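Local coordinates for protein glucosamine kinase (Streptacidiphilus jiangxiensis, PDB 6HWJ) that phosphorylates D-glucosamine to D-glucosamine 6-phosphate at the expense of ATP, with magnesium as cofactor, at residues M342-V353 and V365-F376; M253-V261 and L272-Y283. One frame throughout, in Å; residues are numbered along the deposited sequence.

Contact 1: M342-V353 and V365-F376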
loop_
_atom_site.group_PDB
_atom_site.type_symbol
_atom_site.label_atom_id
_atom_site.label_comp_id
_atom_site.label_asym_id
_atom_site.label_seq_id
_atom_site.Cartn_x
_atom_site.Cartn_y
_atom_site.Cartn_z
ATOM N N MET A 342 9.782 -2.564 -6.670
ATOM C CA MET A 342 10.472 -1.282 -6.789
ATOM C C MET A 342 11.427 -1.264 -7.976
ATOM O O MET A 342 11.471 -0.275 -8.709
ATOM C CB MET A 342 11.215 -0.946 -5.491
ATOM C CG MET A 342 11.771 0.465 -5.451
ATOM S SD MET A 342 10.505 1.737 -5.712
ATOM C CE MET A 342 9.592 1.641 -4.173
ATOM N N THR A 343 12.170 -2.351 -8.217
ATOM C CA THR A 343 13.098 -2.343 -9.348
ATOM C C THR A 343 12.332 -2.318 -10.668
ATOM O O THR A 343 12.753 -1.648 -11.615
ATOM C CB THR A 343 14.048 -3.548 -9.320
ATOM O OG1 THR A 343 13.293 -4.766 -9.339
ATOM C CG2 THR A 343 14.932 -3.516 -8.083
ATOM N N ALA A 344 11.225 -3.066 -10.762
ATOM C CA ALA A 344 10.358 -2.946 -11.928
ATOM C C ALA A 344 9.868 -1.501 -12.089
ATOM O O ALA A 344 9.899 -0.937 -13.189
ATOM C CB ALA A 344 9.161 -3.887 -11.798
ATOM N N SER A 345 9.393 -0.897 -10.994
ATOM C CA SER A 345 8.899 0.475 -11.042
ATOM C C SER A 345 9.973 1.445 -11.549
ATOM O O SER A 345 9.684 2.333 -12.358
ATOM C CB SER A 345 8.417 0.890 -9.652
ATOM O OG SER A 345 7.704 2.104 -9.696
ATOM N N LEU A 346 11.215 1.276 -11.101
ATOM C CA LEU A 346 12.303 2.138 -11.562
ATOM C C LEU A 346 12.546 1.963 -13.053
ATOM O O LEU A 346 12.746 2.943 -13.783
ATOM C CB LEU A 346 13.580 1.842 -10.785
ATOM C CG LEU A 346 13.534 2.266 -9.304
ATOM C CD1 LEU A 346 14.725 1.749 -8.549
ATOM C CD2 LEU A 346 13.438 3.774 -9.180
ATOM N N ASP A 347 12.555 0.715 -13.525
ATOM C CA ASP A 347 12.618 0.467 -14.963
ATOM C C ASP A 347 11.499 1.216 -15.686
ATOM O O ASP A 347 11.734 1.902 -16.691
ATOM C CB ASP A 347 12.528 -1.042 -15.205
ATOM C CG ASP A 347 12.749 -1.426 -16.641
ATOM O OD1 ASP A 347 12.097 -0.857 -17.528
ATOM O OD2 ASP A 347 13.572 -2.314 -16.886
ATOM N N HIS A 348 10.280 1.104 -15.176
ATOM C CA HIS A 348 9.120 1.715 -15.836
ATOM C C HIS A 348 9.211 3.248 -15.866
ATOM O O HIS A 348 8.754 3.876 -16.837
ATOM C CB HIS A 348 7.850 1.265 -15.147
ATOM C CG HIS A 348 7.677 -0.222 -15.142
ATOM N ND1 HIS A 348 6.779 -0.872 -14.324
ATOM C CD2 HIS A 348 8.319 -1.189 -15.835
ATOM C CE1 HIS A 348 6.864 -2.177 -14.530
ATOM N NE2 HIS A 348 7.778 -2.395 -15.456
ATOM N N VAL A 349 9.760 3.847 -14.810
ATOM C CA VAL A 349 10.007 5.283 -14.803
ATOM C C VAL A 349 10.850 5.676 -16.000
ATOM O O VAL A 349 10.550 6.646 -16.695
ATOM C CB VAL A 349 10.682 5.711 -13.484
ATOM C CG1 VAL A 349 11.212 7.144 -13.586
ATOM C CG2 VAL A 349 9.693 5.617 -12.339
ATOM N N GLY A 350 11.911 4.922 -16.252
ATOM C CA GLY A 350 12.747 5.188 -17.398
ATOM C C GLY A 350 11.996 5.039 -18.701
ATOM O O GLY A 350 12.167 5.847 -19.617
ATOM N N ARG A 351 11.152 4.002 -18.809
ATOM C CA ARG A 351 10.401 3.816 -20.040
ATOM C C ARG A 351 9.462 4.992 -20.275
ATOM O O ARG A 351 9.299 5.447 -21.412
ATOM C CB ARG A 351 9.600 2.504 -20.000
ATOM C CG ARG A 351 10.434 1.270 -19.697
ATOM C CD ARG A 351 11.560 1.057 -20.660
ATOM N NE ARG A 351 12.439 -0.027 -20.199
ATOM C CZ ARG A 351 13.555 -0.398 -20.814
ATOM N NH1 ARG A 351 13.942 0.213 -21.936
ATOM N NH2 ARG A 351 14.287 -1.369 -20.307
ATOM N N VAL A 352 8.809 5.466 -19.210
ATOM C CA VAL A 352 7.846 6.560 -19.338
ATOM C C VAL A 352 8.552 7.853 -19.765
ATOM O O VAL A 352 8.039 8.605 -20.604
ATOM C CB VAL A 352 7.095 6.737 -18.005
ATOM C CG1 VAL A 352 6.343 8.084 -17.979
ATOM C CG2 VAL A 352 6.134 5.560 -17.782
ATOM N N VAL A 353 9.733 8.130 -19.196
ATOM C CA VAL A 353 10.472 9.335 -19.578
ATOM C C VAL A 353 10.761 9.309 -21.067
ATOM O O VAL A 353 10.559 10.300 -21.774
ATOM C CB VAL A 353 11.775 9.465 -18.760
ATOM C CG1 VAL A 353 12.687 10.554 -19.343
ATOM C CG2 VAL A 353 11.468 9.775 -17.311
ATOM N N VAL A 365 19.037 7.356 -20.563
ATOM C CA VAL A 365 17.943 6.831 -19.747
ATOM C C VAL A 365 18.070 5.317 -19.611
ATOM O O VAL A 365 17.899 4.757 -18.521
ATOM C CB VAL A 365 16.581 7.226 -20.348
ATOM C CG1 VAL A 365 15.439 6.635 -19.519
ATOM C CG2 VAL A 365 16.448 8.728 -20.450
ATOM N N ARG A 366 18.386 4.627 -20.708
ATOM C CA ARG A 366 18.491 3.171 -20.644
ATOM C C ARG A 366 19.703 2.742 -19.828
ATOM O O ARG A 366 19.636 1.761 -19.079
ATOM C CB ARG A 366 18.553 2.590 -22.059
ATOM C CG ARG A 366 17.265 2.811 -22.856
ATOM C CD ARG A 366 17.350 2.224 -24.254
ATOM N NE ARG A 366 17.347 0.763 -24.248
ATOM C CZ ARG A 366 17.553 0.010 -25.324
ATOM N NH1 ARG A 366 17.786 0.574 -26.503
ATOM N NH2 ARG A 366 17.530 -1.311 -25.221
ATOM N N ALA A 367 20.806 3.485 -19.926
ATOM C CA ALA A 367 21.932 3.251 -19.034
ATOM C C ALA A 367 21.511 3.432 -17.585
ATOM O O ALA A 367 21.920 2.662 -16.703
ATOM C CB ALA A 367 23.078 4.204 -19.369
ATOM N N TRP A 368 20.657 4.424 -17.324
ATOM C CA TRP A 368 20.196 4.666 -15.963
ATOM C C TRP A 368 19.293 3.533 -15.479
ATOM O O TRP A 368 19.353 3.135 -14.305
ATOM C CB TRP A 368 19.458 6.021 -15.893
ATOM C CG TRP A 368 18.793 6.259 -14.568
ATOM C CD1 TRP A 368 19.315 6.914 -13.490
ATOM C CD2 TRP A 368 17.493 5.815 -14.183
ATOM N NE1 TRP A 368 18.399 6.911 -12.447
ATOM C CE2 TRP A 368 17.280 6.236 -12.849
ATOM C CE3 TRP A 368 16.469 5.114 -14.843
ATOM C CZ2 TRP A 368 16.090 5.977 -12.158
ATOM C CZ3 TRP A 368 15.288 4.861 -14.158
ATOM C CH2 TRP A 368 15.101 5.297 -12.836
ATOM N N ILE A 369 18.434 3.008 -16.356
ATOM C CA ILE A 369 17.581 1.888 -15.965
ATOM C C ILE A 369 18.422 0.740 -15.416
ATOM O O ILE A 369 18.152 0.207 -14.329
ATOM C CB ILE A 369 16.719 1.429 -17.156
ATOM C CG1 ILE A 369 15.685 2.507 -17.500
ATOM C CG2 ILE A 369 16.033 0.087 -16.828
ATOM C CD1 ILE A 369 14.825 2.163 -18.710
ATOM N N ALA A 370 19.444 0.326 -16.176
ATOM C CA ALA A 370 20.285 -0.780 -15.745
ATOM C C ALA A 370 21.068 -0.418 -14.487
ATOM O O ALA A 370 21.119 -1.196 -13.523
ATOM C CB ALA A 370 21.241 -1.177 -16.877
ATOM N N ALA A 371 21.678 0.773 -14.471
ATOM C CA ALA A 371 22.483 1.171 -13.321
ATOM C C ALA A 371 21.626 1.407 -12.084
ATOM O O ALA A 371 22.080 1.147 -10.954
ATOM C CB ALA A 371 23.289 2.416 -13.677
ATOM N N ALA A 372 20.388 1.871 -12.266
ATOM C CA ALA A 372 19.520 2.127 -11.115
ATOM C C ALA A 372 19.118 0.825 -10.431
ATOM O O ALA A 372 19.066 0.749 -9.193
ATOM C CB ALA A 372 18.276 2.907 -11.553
ATOM N N GLN A 373 18.858 -0.228 -11.220
ATOM C CA GLN A 373 18.540 -1.518 -10.625
ATOM C C GLN A 373 19.723 -2.067 -9.846
ATOM O O GLN A 373 19.543 -2.594 -8.749
ATOM C CB GLN A 373 18.055 -2.483 -11.721
ATOM C CG GLN A 373 16.686 -2.009 -12.305
ATOM C CD GLN A 373 16.137 -2.872 -13.443
ATOM O OE1 GLN A 373 15.725 -4.007 -13.237
ATOM N NE2 GLN A 373 16.106 -2.311 -14.646
ATOM N N ARG A 374 20.948 -1.919 -10.379
ATOM C CA ARG A 374 22.133 -2.332 -9.646
ATOM C C ARG A 374 22.351 -1.476 -8.397
ATOM O O ARG A 374 22.685 -2.010 -7.326
ATOM C CB ARG A 374 23.352 -2.267 -10.564
ATOM C CG ARG A 374 24.683 -2.628 -9.892
ATOM C CD ARG A 374 24.600 -3.964 -9.159
ATOM N NE ARG A 374 24.097 -5.031 -10.021
ATOM C CZ ARG A 374 23.627 -6.196 -9.584
ATOM N NH1 ARG A 374 23.190 -7.098 -10.449
ATOM N NH2 ARG A 374 23.590 -6.457 -8.284
ATOM N N SER A 375 22.163 -0.150 -8.510
ATOM C CA SER A 375 22.317 0.721 -7.347
ATOM C C SER A 375 21.334 0.356 -6.243
ATOM O O SER A 375 21.698 0.342 -5.063
ATOM C CB SER A 375 22.129 2.194 -7.745
ATOM O OG SER A 375 23.058 2.586 -8.745
ATOM N N PHE A 376 20.079 0.088 -6.606
ATOM C CA PHE A 376 19.076 -0.290 -5.622
ATOM C C PHE A 376 19.462 -1.575 -4.909
ATOM O O PHE A 376 19.488 -1.629 -3.678
ATOM C CB PHE A 376 17.707 -0.455 -6.296
ATOM C CG PHE A 376 16.623 -0.892 -5.356
ATOM C CD1 PHE A 376 16.462 -2.228 -5.035
ATOM C CD2 PHE A 376 15.772 0.041 -4.780
ATOM C CE1 PHE A 376 15.485 -2.624 -4.154
ATOM C CE2 PHE A 376 14.773 -0.357 -3.929
ATOM C CZ PHE A 376 14.640 -1.690 -3.595
#

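Contact 2: M253-V261 and L272-Y283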
loop_
_atom_site.group_PDB
_atom_site.type_symbol
_atom_site.label_atom_id
_atom_site.label_comp_id
_atom_site.label_asym_id
_atom_site.label_seq_id
_atom_site.Cartn_x
_atom_site.Cartn_y
_atom_site.Cartn_z
ATOM N N MET A 253 0.770 -17.437 -11.445
ATOM C CA MET A 253 1.595 -16.694 -12.394
ATOM C C MET A 253 1.407 -17.207 -13.811
ATOM O O MET A 253 1.353 -16.412 -14.758
ATOM C CB MET A 253 3.056 -16.772 -11.956
ATOM C CG MET A 253 3.304 -16.069 -10.619
ATOM S SD MET A 253 4.735 -16.652 -9.688
ATOM C CE MET A 253 6.066 -15.839 -10.571
ATOM N N ARG A 254 1.238 -18.530 -13.980
ATOM C CA ARG A 254 0.986 -19.070 -15.312
ATOM C C ARG A 254 -0.389 -18.656 -15.829
ATOM O O ARG A 254 -0.542 -18.348 -17.019
ATOM C CB ARG A 254 1.126 -20.591 -15.305
ATOM C CG ARG A 254 2.539 -21.077 -15.620
ATOM C CD ARG A 254 2.659 -22.626 -15.604
ATOM N NE ARG A 254 3.001 -23.119 -14.269
ATOM C CZ ARG A 254 2.161 -23.752 -13.457
ATOM N NH1 ARG A 254 0.912 -24.013 -13.835
ATOM N NH2 ARG A 254 2.578 -24.146 -12.265
ATOM N N GLU A 255 -1.397 -18.622 -14.955
ATOM C CA GLU A 255 -2.716 -18.167 -15.383
ATOM C C GLU A 255 -2.675 -16.715 -15.852
ATOM O O GLU A 255 -3.264 -16.370 -16.880
ATOM C CB GLU A 255 -3.726 -18.335 -14.248
ATOM C CG GLU A 255 -4.081 -19.794 -13.974
ATOM C CD GLU A 255 -5.142 -19.949 -12.906
ATOM O OE1 GLU A 255 -5.567 -18.920 -12.336
ATOM O OE2 GLU A 255 -5.552 -21.103 -12.639
ATOM N N GLU A 256 -1.991 -15.842 -15.104
ATOM C CA GLU A 256 -1.871 -14.457 -15.532
ATOM C C GLU A 256 -1.119 -14.356 -16.853
ATOM O O GLU A 256 -1.495 -13.573 -17.742
ATOM C CB GLU A 256 -1.178 -13.635 -14.448
ATOM C CG GLU A 256 -1.963 -13.543 -13.150
ATOM C CD GLU A 256 -1.169 -12.887 -12.033
ATOM O OE1 GLU A 256 0.070 -12.794 -12.158
ATOM O OE2 GLU A 256 -1.782 -12.465 -11.026
ATOM N N LEU A 257 -0.052 -15.136 -17.003
ATOM C CA LEU A 257 0.667 -15.178 -18.271
ATOM C C LEU A 257 -0.262 -15.601 -19.408
ATOM O O LEU A 257 -0.293 -14.971 -20.473
ATOM C CB LEU A 257 1.863 -16.133 -18.146
ATOM C CG LEU A 257 2.692 -16.361 -19.404
ATOM C CD1 LEU A 257 3.256 -15.059 -19.945
ATOM C CD2 LEU A 257 3.807 -17.348 -19.113
ATOM N N ASP A 258 -1.029 -16.674 -19.198
ATOM C CA ASP A 258 -1.963 -17.122 -20.230
ATOM C C ASP A 258 -2.953 -16.019 -20.593
ATOM O O ASP A 258 -3.230 -15.788 -21.778
ATOM C CB ASP A 258 -2.696 -18.376 -19.765
ATOM C CG ASP A 258 -1.793 -19.587 -19.708
ATOM O OD1 ASP A 258 -0.749 -19.588 -20.395
ATOM O OD2 ASP A 258 -2.125 -20.545 -18.978
ATOM N N GLU A 259 -3.482 -15.312 -19.595
ATOM C CA GLU A 259 -4.427 -14.240 -19.886
ATOM C C GLU A 259 -3.768 -13.140 -20.709
ATOM O O GLU A 259 -4.345 -12.647 -21.687
ATOM C CB GLU A 259 -5.010 -13.675 -18.595
ATOM C CG GLU A 259 -6.159 -12.703 -18.827
ATOM C CD GLU A 259 -6.709 -12.127 -17.536
ATOM O OE1 GLU A 259 -6.528 -12.758 -16.473
ATOM O OE2 GLU A 259 -7.314 -11.034 -17.585
ATOM N N ALA A 260 -2.555 -12.722 -20.317
ATOM C CA ALA A 260 -1.854 -11.692 -21.077
ATOM C C ALA A 260 -1.592 -12.141 -22.508
ATOM O O ALA A 260 -1.801 -11.374 -23.449
ATOM C CB ALA A 260 -0.541 -11.329 -20.386
ATOM N N VAL A 261 -1.149 -13.387 -22.691
ATOM C CA VAL A 261 -0.904 -13.906 -24.034
ATOM C C VAL A 261 -2.176 -13.886 -24.868
ATOM O O VAL A 261 -2.124 -13.669 -26.088
ATOM C CB VAL A 261 -0.314 -15.331 -23.958
ATOM C CG1 VAL A 261 -0.355 -15.994 -25.306
ATOM C CG2 VAL A 261 1.107 -15.297 -23.443
ATOM N N LEU A 272 5.295 -11.173 -26.867
ATOM C CA LEU A 272 4.940 -11.854 -25.627
ATOM C C LEU A 272 4.629 -13.326 -25.890
ATOM O O LEU A 272 5.073 -14.206 -25.148
ATOM C CB LEU A 272 3.745 -11.172 -24.969
ATOM C CG LEU A 272 3.207 -11.867 -23.720
ATOM C CD1 LEU A 272 4.327 -12.032 -22.698
ATOM C CD2 LEU A 272 2.049 -11.089 -23.117
ATOM N N LYS A 273 3.858 -13.607 -26.936
ATOM C CA LYS A 273 3.539 -15.001 -27.258
ATOM C C LYS A 273 4.806 -15.796 -27.526
ATOM O O LYS A 273 4.889 -16.973 -27.162
ATOM C CB LYS A 273 2.593 -15.061 -28.457
ATOM C CG LYS A 273 2.102 -16.462 -28.795
ATOM C CD LYS A 273 1.127 -16.442 -29.967
ATOM C CE LYS A 273 -0.311 -16.219 -29.515
ATOM N NZ LYS A 273 -0.907 -17.442 -28.903
ATOM N N ALA A 274 5.820 -15.161 -28.124
ATOM C CA ALA A 274 7.090 -15.838 -28.351
ATOM C C ALA A 274 7.907 -15.967 -27.068
ATOM O O ALA A 274 8.693 -16.911 -26.933
ATOM C CB ALA A 274 7.896 -15.090 -29.414
ATOM N N TRP A 275 7.730 -15.049 -26.118
ATOM C CA TRP A 275 8.474 -15.103 -24.867
ATOM C C TRP A 275 7.833 -16.024 -23.838
ATOM O O TRP A 275 8.513 -16.449 -22.901
ATOM C CB TRP A 275 8.586 -13.693 -24.253
ATOM C CG TRP A 275 9.436 -12.743 -25.027
ATOM C CD1 TRP A 275 10.464 -13.056 -25.865
ATOM C CD2 TRP A 275 9.336 -11.309 -25.032
ATOM N NE1 TRP A 275 11.017 -11.905 -26.389
ATOM C CE2 TRP A 275 10.336 -10.821 -25.896
ATOM C CE3 TRP A 275 8.490 -10.395 -24.397
ATOM C CZ2 TRP A 275 10.514 -9.465 -26.141
ATOM C CZ3 TRP A 275 8.673 -9.046 -24.635
ATOM C CH2 TRP A 275 9.679 -8.594 -25.500
ATOM N N ALA A 276 6.539 -16.309 -23.968
ATOM C CA ALA A 276 5.833 -17.046 -22.926
ATOM C C ALA A 276 6.486 -18.377 -22.573
ATOM O O ALA A 276 6.560 -18.693 -21.373
ATOM C CB ALA A 276 4.374 -17.270 -23.357
ATOM N N PRO A 277 6.971 -19.178 -23.524
ATOM C CA PRO A 277 7.638 -20.435 -23.134
ATOM C C PRO A 277 8.808 -20.229 -22.192
ATOM O O PRO A 277 8.947 -20.983 -21.219
ATOM C CB PRO A 277 8.093 -21.032 -24.480
ATOM C CG PRO A 277 7.170 -20.437 -25.489
ATOM C CD PRO A 277 6.878 -19.028 -24.987
ATOM N N ARG A 278 9.649 -19.222 -22.439
ATOM C CA ARG A 278 10.776 -18.965 -21.546
ATOM C C ARG A 278 10.303 -18.448 -20.189
ATOM O O ARG A 278 10.861 -18.813 -19.149
ATOM C CB ARG A 278 11.738 -17.954 -22.181
ATOM N N ILE A 279 9.280 -17.586 -20.173
ATOM C CA ILE A 279 8.754 -17.113 -18.896
ATOM C C ILE A 279 8.221 -18.291 -18.093
ATOM O O ILE A 279 8.532 -18.452 -16.909
ATOM C CB ILE A 279 7.670 -16.040 -19.116
ATOM C CG1 ILE A 279 8.281 -14.816 -19.802
ATOM C CG2 ILE A 279 7.032 -15.674 -17.802
ATOM C CD1 ILE A 279 7.257 -13.810 -20.292
ATOM N N ALA A 280 7.403 -19.128 -18.730
ATOM C CA ALA A 280 6.885 -20.318 -18.066
ATOM C C ALA A 280 8.014 -21.222 -17.579
ATOM O O ALA A 280 7.926 -21.804 -16.488
ATOM C CB ALA A 280 5.964 -21.084 -19.020
ATOM N N ASP A 281 9.078 -21.359 -18.372
ATOM C CA ASP A 281 10.227 -22.143 -17.925
ATOM C C ASP A 281 10.758 -21.617 -16.594
ATOM O O ASP A 281 11.083 -22.399 -15.693
ATOM C CB ASP A 281 11.334 -22.116 -18.975
ATOM C CG ASP A 281 11.146 -23.162 -20.058
ATOM O OD1 ASP A 281 10.226 -24.007 -19.935
ATOM O OD2 ASP A 281 11.928 -23.136 -21.036
ATOM N N VAL A 282 10.846 -20.293 -16.451
ATOM C CA VAL A 282 11.368 -19.717 -15.219
ATOM C C VAL A 282 10.393 -19.930 -14.070
ATOM O O VAL A 282 10.805 -20.204 -12.935
ATOM C CB VAL A 282 11.681 -18.226 -15.414
ATOM C CG1 VAL A 282 11.882 -17.553 -14.079
ATOM C CG2 VAL A 282 12.915 -18.058 -16.279
ATOM N N TYR A 283 9.088 -19.802 -14.337
ATOM C CA TYR A 283 8.115 -20.051 -13.276
ATOM C C TYR A 283 8.232 -21.476 -12.748
ATOM O O TYR A 283 7.936 -21.729 -11.573
ATOM C CB TYR A 283 6.692 -19.797 -13.775
ATOM C CG TYR A 283 6.381 -18.363 -14.109
ATOM C CD1 TYR A 283 7.183 -17.334 -13.659
ATOM C CD2 TYR A 283 5.260 -18.040 -14.876
ATOM C CE1 TYR A 283 6.893 -16.004 -13.964
ATOM C CE2 TYR A 283 4.956 -16.719 -15.181
ATOM C CZ TYR A 283 5.786 -15.708 -14.725
ATOM O OH TYR A 283 5.484 -14.385 -15.013
HETATM O O HOH W 1 2.887 -14.305 -15.025
HETATM O O HOH W 2 5.660 -23.044 -15.293
#

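Contact 1: M342-V353 and V365-F376
I369 lays its CD1 methyl over the centre of one face of the R351 guanidinium, 3.5 Å from CZ, where two antiparallel helices pack with their axes 9.0 Å apart; a branched aliphatic chain suits this place because its end can lie flat on a planar cation. Among the apolar contacts, F376 puts its ring between M342, T343 and L346: M342 CG lies 3.5 Å from F376 CE2, and T343 CG2 comes obliquely to the ring, nearest CD1. W368 CH2 touches L346 and V349.

Other carbons meet backbone carbonyl oxygens. With CG anti to the backbone N (chi1 172°), W368 swings across and brings its edge, CZ3, to 3.2 Å from L346 O. Glycine at 350 lets I369 and V365 pack against the backbone, V365 CG1 lying 3.4 Å from G350 O.

The polar interactions gather along one margin. D347 OD1 accepts a hydrogen bond from R351 NE on its syn side at 2.8 Å, a salt bridge within the helix; with D430, which binds R351 NH2, this is consistent with a guanidinium held in place. Q373 NE2 reaches D347 OD2 at 3.4 Å in a weak, bent bond (129°) and also donates to I369 O. An amide suits this position, since its OE1 can accept from R402, which binds D347 OD2 too. D430 also binds R366, probably easing the closeness of the two arginines. The chemistry is consistent with an apolar seam lined on one side by charged groups that tie the pair to helices 398-416 and 422-431.

Contact 2: M253-V261 and L272-Y283
M253 and Y283 set their first torsions at -65° and -67°, with CG beside the backbone N, and this brings the thioether chain over the phenol ring. Beyond CG the methionine runs on nearly extended before bending at chi3 (78°), which returns its CE methyl to the ring, 3.5 Å from Y283 CE1. M253 CB stands over the same face as a CH-pi contact, 3.9 Å from the ring centroid, and SD is above it at a greater distance in a Met-aromatic contact. I279 O lies against the opposite face, offset toward its rim, and R254 CG approaches the edge. A flexible, polarisable thioether suits this place because it can follow a flat ring along its length.

L257 carries the middle of the interface. Its branched tip enters as a knob among A276, I279, A280 and Y283, with CD2 3.9 Å from I279 CG2. The small alanines leave room for it. One turn further on, V261 CG2 fits against A276 CB at 3.8 Å and L272 CG, while L272 CD2 rests on A260 CB.

The polar links between the two segments run through water. One molecule lies 2.6 Å from both M253 O and Y283 OH, donating to the carbonyl; another donates to A280 O and weakly accepts from R254 NE. K273 passes its amine beside V261 CG1 at the rim. M253 and Y283 also rest on A404 of helix 398-416, the helix that carries the glucosamine-binding E409. Helices 243-263 and 266-284, antiparallel and joined by a very short connection, thus form an alpha-helical hairpin with L257 as a knob in a hole of the facing helix.

In the fold
Both contacts join helices that follow one another in the chain and run nearly antiparallel, but they use different pairs: 335-356 with 362-386 in contact 1, 243-263 with 266-284 in contact 2. Their centres are 23 Å apart and they do not touch; helix 398-416 meets residues of both. Contact 1 is the more buried and the larger, and its D347, R351 and R366 also have partners on neighbouring helices; M342 lies near the magnesium ligand Q305. Contact 2 is partly buried, farther from the centre of the chain, and relies on aliphatic and aromatic packing, with waters bridging the helices and long, charged side chains at its exposed rim.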